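Mandelate racemase/muconate lactonizing protein (Thermobispora bispora, PDB 3VC5) probably catalyses the magnesium-dependent dehydration of D-glucarate to 5-dehydro-4-deoxy-D-glucarate, as a member of the mandelate racemase/muconate lactonizing enzyme family. Local coordinates at residues Q48-L52 with Q412-I418; E135-L139 with G317-S321; I310-Y314 with S346-M350. All blocks are in the same frame, centred on the assembly; numbering follows the deposited sequence.

Contact 1. Residues Q48-L52 with Q412-I418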
loop_
_atom_site.group_PDB
_atom_site.type_symbol
_atom_site.label_atom_id
_atom_site.label_comp_id
_atom_site.label_asym_id
_atom_site.label_seq_id
_atom_site.Cartn_x
_atom_site.Cartn_y
_atom_site.Cartn_z
ATOM N N GLN A 48 30.516 -17.678 -4.433
ATOM C CA GLN A 48 31.428 -17.963 -5.528
ATOM C C GLN A 48 32.257 -16.722 -5.877
ATOM O O GLN A 48 31.929 -15.614 -5.466
ATOM C CB GLN A 48 30.664 -18.468 -6.746
ATOM C CG GLN A 48 30.118 -19.890 -6.569
ATOM C CD GLN A 48 28.964 -20.173 -7.496
ATOM O OE1 GLN A 48 27.894 -19.558 -7.380
ATOM N NE2 GLN A 48 29.165 -21.101 -8.427
ATOM N N PRO A 49 33.322 -16.906 -6.664
ATOM C CA PRO A 49 34.198 -15.753 -6.927
ATOM C C PRO A 49 33.567 -14.653 -7.802
ATOM O O PRO A 49 34.070 -13.509 -7.839
ATOM C CB PRO A 49 35.408 -16.371 -7.668
ATOM C CG PRO A 49 35.286 -17.829 -7.535
ATOM C CD PRO A 49 33.864 -18.182 -7.163
ATOM N N TRP A 50 32.515 -15.012 -8.524
ATOM C CA TRP A 50 31.732 -14.050 -9.313
ATOM C C TRP A 50 30.294 -14.058 -8.827
ATOM O O TRP A 50 29.707 -15.143 -8.654
ATOM C CB TRP A 50 31.733 -14.418 -10.795
ATOM C CG TRP A 50 33.092 -14.427 -11.414
ATOM C CD1 TRP A 50 33.885 -15.532 -11.665
ATOM C CD2 TRP A 50 33.851 -13.284 -11.853
ATOM N NE1 TRP A 50 35.073 -15.135 -12.254
ATOM C CE2 TRP A 50 35.075 -13.767 -12.371
ATOM C CE3 TRP A 50 33.607 -11.904 -11.867
ATOM C CZ2 TRP A 50 36.057 -12.914 -12.883
ATOM C CZ3 TRP A 50 34.575 -11.059 -12.374
ATOM C CH2 TRP A 50 35.791 -11.572 -12.888
ATOM N N ALA A 51 29.729 -12.864 -8.629
ATOM C CA ALA A 51 28.303 -12.694 -8.386
ATOM C C ALA A 51 27.691 -12.182 -9.700
ATOM O O ALA A 51 28.335 -11.438 -10.443
ATOM C CB ALA A 51 28.054 -11.703 -7.249
ATOM N N LEU A 52 26.468 -12.619 -9.999
ATOM C CA LEU A 52 25.796 -12.276 -11.257
ATOM C C LEU A 52 24.658 -11.276 -10.981
ATOM O O LEU A 52 23.983 -11.352 -9.945
ATOM C CB LEU A 52 25.165 -13.548 -11.827
ATOM C CG LEU A 52 26.106 -14.755 -12.002
ATOM C CD1 LEU A 52 25.367 -15.959 -12.576
ATOM C CD2 LEU A 52 27.325 -14.401 -12.864
ATOM N N GLN A 412 33.008 -9.634 -18.399
ATOM C CA GLN A 412 33.330 -10.546 -17.302
ATOM C C GLN A 412 32.284 -11.661 -17.240
ATOM O O GLN A 412 32.622 -12.822 -17.070
ATOM C CB GLN A 412 33.399 -9.766 -15.984
ATOM C CG GLN A 412 34.666 -8.902 -15.930
ATOM C CD GLN A 412 34.788 -7.946 -14.749
ATOM O OE1 GLN A 412 35.842 -7.302 -14.606
ATOM N NE2 GLN A 412 33.732 -7.806 -13.925
ATOM N N TYR A 413 31.003 -11.295 -17.323
ATOM C CA TYR A 413 29.938 -12.307 -17.364
ATOM C C TYR A 413 30.196 -13.340 -18.451
ATOM O O TYR A 413 30.081 -14.554 -18.215
ATOM C CB TYR A 413 28.577 -11.630 -17.614
ATOM C CG TYR A 413 27.463 -12.629 -17.788
ATOM C CD1 TYR A 413 26.811 -13.161 -16.685
ATOM C CD2 TYR A 413 27.090 -13.054 -19.060
ATOM C CE1 TYR A 413 25.763 -14.104 -16.849
ATOM C CE2 TYR A 413 26.068 -13.990 -19.242
ATOM C CZ TYR A 413 25.421 -14.511 -18.133
ATOM O OH TYR A 413 24.418 -15.436 -18.329
ATOM N N GLU A 414 30.535 -12.868 -19.648
ATOM C CA GLU A 414 30.719 -13.786 -20.775
ATOM C C GLU A 414 31.720 -14.896 -20.452
ATOM O O GLU A 414 31.488 -16.052 -20.804
ATOM C CB GLU A 414 31.101 -13.052 -22.075
ATOM C CG GLU A 414 29.934 -12.275 -22.702
ATOM C CD GLU A 414 28.774 -13.184 -23.148
ATOM O OE1 GLU A 414 28.978 -14.042 -24.032
ATOM O OE2 GLU A 414 27.648 -13.032 -22.622
ATOM N N ARG A 415 32.822 -14.567 -19.780
ATOM C CA ARG A 415 33.859 -15.583 -19.562
ATOM C C ARG A 415 34.057 -16.045 -18.130
ATOM O O ARG A 415 35.008 -16.755 -17.860
ATOM C CB ARG A 415 35.192 -15.125 -20.150
ATOM C CG ARG A 415 35.477 -13.690 -19.921
ATOM C CD ARG A 415 36.366 -13.446 -18.731
ATOM N NE ARG A 415 36.802 -12.051 -18.688
ATOM C CZ ARG A 415 37.391 -11.475 -17.639
ATOM N NH1 ARG A 415 37.667 -12.174 -16.535
ATOM N NH2 ARG A 415 37.724 -10.204 -17.704
ATOM N N CYS A 416 33.130 -15.726 -17.223
ATOM C CA CYS A 416 33.378 -16.009 -15.812
ATOM C C CYS A 416 33.091 -17.466 -15.453
ATOM O O CYS A 416 33.477 -17.940 -14.371
ATOM C CB CYS A 416 32.575 -15.057 -14.928
ATOM S SG CYS A 416 30.806 -15.486 -14.798
ATOM N N GLY A 417 32.409 -18.173 -16.351
ATOM C CA GLY A 417 32.170 -19.604 -16.176
ATOM C C GLY A 417 31.081 -19.934 -15.171
ATOM O O GLY A 417 30.938 -21.098 -14.780
ATOM N N ILE A 418 30.311 -18.925 -14.746
ATOM C CA ILE A 418 29.197 -19.160 -13.804
ATOM C C ILE A 418 27.926 -18.620 -14.423
ATOM O O ILE A 418 27.921 -17.530 -14.980
ATOM C CB ILE A 418 29.435 -18.493 -12.410
ATOM C CG1 ILE A 418 30.690 -19.093 -11.754
ATOM C CG2 ILE A 418 28.227 -18.717 -11.499
ATOM C CD1 ILE A 418 31.098 -18.419 -10.484
#

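Contact 2. Residues E135-L139 with G317-S321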
loop_
_atom_site.group_PDB
_atom_site.type_symbol
_atom_site.label_atom_id
_atom_site.label_comp_id
_atom_site.label_asym_id
_atom_site.label_seq_id
_atom_site.Cartn_x
_atom_site.Cartn_y
_atom_site.Cartn_z
ATOM N N GLU A 135 9.960 -2.130 -13.142
ATOM C CA GLU A 135 9.235 -1.121 -12.372
ATOM C C GLU A 135 10.193 -0.023 -11.898
ATOM O O GLU A 135 9.876 1.162 -11.972
ATOM C CB GLU A 135 8.499 -1.749 -11.201
ATOM C CG GLU A 135 7.606 -0.757 -10.445
ATOM C CD GLU A 135 8.084 -0.434 -9.035
ATOM O OE1 GLU A 135 9.295 -0.552 -8.740
ATOM O OE2 GLU A 135 7.223 -0.059 -8.193
ATOM N N VAL A 136 11.337 -0.431 -11.347
ATOM C CA VAL A 136 12.344 0.537 -10.907
ATOM C C VAL A 136 12.761 1.446 -12.068
ATOM O O VAL A 136 12.862 2.687 -11.891
ATOM C CB VAL A 136 13.575 -0.182 -10.252
ATOM C CG1 VAL A 136 14.738 0.808 -10.025
ATOM C CG2 VAL A 136 13.132 -0.856 -8.995
ATOM N N ALA A 137 12.981 0.867 -13.245
ATOM C CA ALA A 137 13.401 1.666 -14.442
ATOM C C ALA A 137 12.284 2.645 -14.867
ATOM O O ALA A 137 12.546 3.804 -15.230
ATOM C CB ALA A 137 13.740 0.741 -15.594
ATOM N N CYS A 138 11.036 2.206 -14.771
ATOM C CA CYS A 138 9.898 3.076 -15.118
ATOM C C CYS A 138 9.791 4.224 -14.101
ATOM O O CYS A 138 9.474 5.359 -14.463
ATOM C CB CYS A 138 8.576 2.263 -15.184
ATOM S SG CYS A 138 8.514 1.260 -16.669
ATOM N N LEU A 139 10.024 3.948 -12.813
ATOM C CA LEU A 139 9.998 5.029 -11.830
ATOM C C LEU A 139 11.154 6.000 -12.064
ATOM O O LEU A 139 10.994 7.225 -11.881
ATOM C CB LEU A 139 10.052 4.477 -10.392
ATOM C CG LEU A 139 8.835 3.624 -9.992
ATOM C CD1 LEU A 139 9.102 3.092 -8.560
ATOM C CD2 LEU A 139 7.571 4.499 -9.996
ATOM N N GLY A 317 9.057 -4.648 -6.643
ATOM C CA GLY A 317 9.301 -3.247 -6.947
ATOM C C GLY A 317 9.065 -2.304 -5.784
ATOM O O GLY A 317 8.640 -2.722 -4.679
ATOM N N LEU A 318 9.324 -1.013 -6.017
ATOM C CA LEU A 318 9.240 -0.061 -4.927
ATOM C C LEU A 318 7.811 0.197 -4.417
ATOM O O LEU A 318 7.568 0.263 -3.203
ATOM C CB LEU A 318 9.921 1.260 -5.296
ATOM C CG LEU A 318 11.307 1.098 -5.943
ATOM C CD1 LEU A 318 11.943 2.474 -6.035
ATOM C CD2 LEU A 318 12.221 0.149 -5.134
ATOM N N VAL A 319 6.877 0.417 -5.333
ATOM C CA VAL A 319 5.509 0.683 -4.905
ATOM C C VAL A 319 4.898 -0.499 -4.153
ATOM O O VAL A 319 4.341 -0.295 -3.049
ATOM C CB VAL A 319 4.619 1.109 -6.102
ATOM C CG1 VAL A 319 3.190 1.311 -5.643
ATOM C CG2 VAL A 319 5.176 2.382 -6.691
ATOM N N ARG A 320 5.030 -1.717 -4.688
ATOM C CA ARG A 320 4.484 -2.888 -3.977
ATOM C C ARG A 320 5.146 -3.035 -2.599
ATOM O O ARG A 320 4.477 -3.347 -1.605
ATOM C CB ARG A 320 4.630 -4.173 -4.793
ATOM C CG ARG A 320 3.620 -4.316 -5.939
ATOM C CD ARG A 320 3.759 -5.595 -6.753
ATOM N NE ARG A 320 3.780 -6.868 -6.009
ATOM C CZ ARG A 320 2.746 -7.705 -5.909
ATOM N NH1 ARG A 320 1.588 -7.373 -6.469
ATOM N NH2 ARG A 320 2.865 -8.865 -5.239
ATOM N N SER A 321 6.445 -2.766 -2.541
ATOM C CA SER A 321 7.166 -2.845 -1.256
ATOM C C SER A 321 6.588 -1.823 -0.281
ATOM O O SER A 321 6.424 -2.124 0.915
ATOM C CB SER A 321 8.665 -2.643 -1.438
ATOM O OG SER A 321 9.230 -3.711 -2.181
HETATM O O HOH W 1 5.763 -2.093 -7.490
#

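Contact 3. Residues I310-Y314 with S346-M350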
loop_
_atom_site.group_PDB
_atom_site.type_symbol
_atom_site.label_atom_id
_atom_site.label_comp_id
_atom_site.label_asym_id
_atom_site.label_seq_id
_atom_site.Cartn_x
_atom_site.Cartn_y
_atom_site.Cartn_z
ATOM N N ILE A 310 12.034 -6.439 4.182
ATOM C CA ILE A 310 11.452 -6.257 2.856
ATOM C C ILE A 310 12.610 -6.277 1.833
ATOM O O ILE A 310 13.794 -6.086 2.180
ATOM C CB ILE A 310 10.703 -4.905 2.814
ATOM C CG1 ILE A 310 9.703 -4.840 1.662
ATOM C CG2 ILE A 310 11.677 -3.731 2.684
ATOM C CD1 ILE A 310 8.554 -5.839 1.840
ATOM N N ASP A 311 12.275 -6.497 0.569
ATOM C CA ASP A 311 13.296 -6.524 -0.477
ATOM C C ASP A 311 12.578 -6.336 -1.795
ATOM O O ASP A 311 11.819 -7.228 -2.216
ATOM C CB ASP A 311 14.110 -7.834 -0.445
ATOM C CG ASP A 311 15.208 -7.864 -1.497
ATOM O OD1 ASP A 311 15.037 -7.186 -2.559
ATOM O OD2 ASP A 311 16.192 -8.631 -1.325
ATOM N N HIS A 312 12.730 -5.161 -2.395
ATOM C CA HIS A 312 11.959 -4.852 -3.613
ATOM C C HIS A 312 12.291 -5.791 -4.746
ATOM O O HIS A 312 11.506 -5.892 -5.715
ATOM C CB HIS A 312 12.143 -3.396 -4.041
ATOM C CG HIS A 312 13.449 -3.106 -4.730
ATOM N ND1 HIS A 312 14.553 -2.640 -4.052
ATOM C CD2 HIS A 312 13.815 -3.194 -6.040
ATOM C CE1 HIS A 312 15.549 -2.457 -4.904
ATOM N NE2 HIS A 312 15.114 -2.736 -6.128
ATOM N N HIS A 313 13.452 -6.467 -4.672
ATOM C CA HIS A 313 13.851 -7.342 -5.784
ATOM C C HIS A 313 12.998 -8.597 -5.866
ATOM O O HIS A 313 12.963 -9.247 -6.912
ATOM C CB HIS A 313 15.329 -7.754 -5.676
ATOM C CG HIS A 313 16.280 -6.594 -5.650
ATOM N ND1 HIS A 313 16.681 -6.012 -4.475
ATOM C CD2 HIS A 313 16.952 -5.955 -6.644
ATOM C CE1 HIS A 313 17.547 -5.030 -4.746
ATOM N NE2 HIS A 313 17.702 -4.964 -6.061
ATOM N N TYR A 314 12.335 -8.970 -4.771
ATOM C CA TYR A 314 11.418 -10.129 -4.888
ATOM C C TYR A 314 10.027 -9.850 -4.329
ATOM O O TYR A 314 9.155 -10.719 -4.457
ATOM C CB TYR A 314 12.029 -11.441 -4.310
ATOM C CG TYR A 314 12.388 -11.403 -2.832
ATOM C CD1 TYR A 314 11.421 -11.609 -1.854
ATOM C CD2 TYR A 314 13.702 -11.166 -2.410
ATOM C CE1 TYR A 314 11.752 -11.630 -0.499
ATOM C CE2 TYR A 314 14.040 -11.189 -1.071
ATOM C CZ TYR A 314 13.057 -11.363 -0.117
ATOM O OH TYR A 314 13.417 -11.363 1.217
ATOM N N SER A 346 20.603 -0.845 -7.791
ATOM C CA SER A 346 19.888 -1.433 -6.633
ATOM C C SER A 346 20.082 -0.550 -5.395
ATOM O O SER A 346 19.130 -0.299 -4.668
ATOM C CB SER A 346 20.373 -2.846 -6.329
ATOM O OG SER A 346 19.799 -3.721 -7.276
ATOM N N LEU A 347 21.301 -0.055 -5.163
ATOM C CA LEU A 347 21.523 0.791 -3.961
ATOM C C LEU A 347 20.688 2.069 -4.032
ATOM O O LEU A 347 20.072 2.473 -3.021
ATOM C CB LEU A 347 22.996 1.178 -3.773
ATOM C CG LEU A 347 23.310 1.913 -2.451
ATOM C CD1 LEU A 347 22.940 1.118 -1.217
ATOM C CD2 LEU A 347 24.791 2.275 -2.405
ATOM N N ALA A 348 20.591 2.679 -5.221
ATOM C CA ALA A 348 19.784 3.913 -5.368
ATOM C C ALA A 348 18.313 3.555 -5.081
ATOM O O ALA A 348 17.624 4.261 -4.342
ATOM C CB ALA A 348 19.913 4.482 -6.753
ATOM N N ALA A 349 17.851 2.441 -5.663
ATOM C CA ALA A 349 16.447 2.044 -5.488
ATOM C C ALA A 349 16.127 1.742 -4.012
ATOM O O ALA A 349 15.102 2.189 -3.490
ATOM C CB ALA A 349 16.119 0.878 -6.365
ATOM N N MET A 350 17.014 0.993 -3.356
ATOM C CA MET A 350 16.892 0.705 -1.932
ATOM C C MET A 350 16.768 1.964 -1.118
ATOM O O MET A 350 15.970 2.054 -0.171
ATOM C CB MET A 350 18.068 -0.155 -1.430
ATOM C CG MET A 350 18.106 -1.551 -2.068
ATOM S SD MET A 350 19.776 -2.286 -2.030
ATOM C CE MET A 350 19.893 -2.800 -0.337
#

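Contact 1. Residues Q48-L52 with Q412-I418
Cys416, whose CB rests on the indole of Trp50, has its SG engaged by Ile418 N in a long hydrogen bond of 3.5 Å with an N-H...S angle of 154°. With SG between the backbone N and the carbonyl carbon, the thiol turns back to that amide while CB faces the ring. The CH-pi geometry is direct: CB sits 3.5 Å from the centroid of the Trp50 five-membered ring, only 7° off its normal. SG lies obliquely to the same ring, a longer sulfur-aromatic contact. At the ring's edge, near its plane, comes Ile418 CD1, which also meets Gln48 CB at 3.8 Å. Across the benzo end, Trp50 CZ3 approaches Gln412 NE2 to 3.7 Å, the amide turned 53° from the ring and its nitrogen bonded to Ala34 O. Leu52 CD2 meets Tyr413 CD1 obliquely at 4.0 Å. An alanine in place of Trp50 would probably leave Cys416 CB without its aromatic floor and open a gap between Ile418 and Gln412. Strand 50-60, in the middle of the three-stranded antiparallel sheet of the N-terminal domain, thereby receives the end of helix 403-415 and the chain turning out of it at Gly417. Arg415 pairs with Glu411, and Gln48 OE1 with Asp422 N. The segments meet through apolar and aromatic surfaces, so the fit probably rests on shape complementarity more than on polar pairing across the contact.

Contact 2. Residues E135-L139 with G317-S321
Glu135, within helix 123-146, and Gly317, the N-cap residue of helix 318-330, bring their CA atoms to 5.8 Å, so that a helix of the N-terminal domain faces the start of a helix of the barrel domain. The motif is a carboxylate from one helix accepting the first-turn amides of another. Gly317 has a positive phi (99°), and a side chain there would run into Glu135 OE1. With CG anti to N and the chain bent at chi2 (-112°), Glu135 reaches both amides: Leu318 N gives to OE1 at 2.8 Å, somewhat out of the carboxylate plane, and Val319 N to the syn lone pair of OE2 at 2.9 Å. A water donating to OE2 at 2.6 Å accepts from Arg320 N, extending the grip to a third amide. Held at the helix's positive end, the buried carboxylate is probably favoured in its ionised form. Beside it, Leu139 CD1 packs on Leu318 CB at 3.8 Å, and Val136 CG2 meets Leu318 CG obliquely. One turn on, Ser321 N and Ser321 OG reach Gly317 O from opposite faces of its plane, the hydroxyl at 2.8 Å.

Contact 3. Residues I310-Y314 with S346-M350
His313 and Ser346 make the tight side of this buried contact: NE2 and OG lie 2.7 Å apart in a hydrogen bond at the ring's edge whose proton could come from either. Behind it, His313 ND1 donates to Asp311 OD1 at 2.8 Å, the acceptor 7° out of the ring plane, and His313 N gives to the same oxygen at 2.7 Å as a capping bond. One carboxylate oxygen takes two donors, syn and anti, which fixes both the ring's rotation and the start of the short helix. The looser side has only van der Waals contacts across the segments. There His312 CG, between the backbone N and the carbonyl carbon (chi1 77°), carries CE1 to 3.7 Å from Ala349 CB, while Met350 CG lies 3.9 Å from His312 CE1, at the edge of the ring. Within 310-314, His312 NE2 lies over a face of the His313 ring, 3.4 Å above its plane. Asp311 OD2 bonds ND1 of His338, a predicted proton acceptor, consistent with the Asp-His pairing known in glucarate dehydratases; Asp311 would then be the second-shell partner of His338, and His313 probably helps to position it from behind. Ser346 OG also bonds Arg53 NH2, and His312 touches Leu318 of helix 318-330 and Val136 of helix 123-146. Ile310 closes strand 307-310, bonded through its backbone to Ser336 of strand 334-337, which helix 344-355 follows.

How the contacts relate
Contacts 2 and 3 adjoin, their centres 9 Å apart, with His312 as the joint: its carbonyl O lies 2.9 Å from Gly317 N, a probable hydrogen bond, and its CG is 3.5 Å from Leu318 CD2. Val136 leans on the same imidazole, so the interdomain packing of contact 2 backs His312 of contact 3. Contact 1 stands apart at the surface, its centre 22 Å from that of contact 3 and 27 Å from that of contact 2. Still, Arg53, next after Leu52, bonds Ser346. Contact 3 lies near the active site, the His313 side chain about 7 Å from that of His338 and about 11 Å from that of magnesium-binding Asn287, whose metal is absent from this chain.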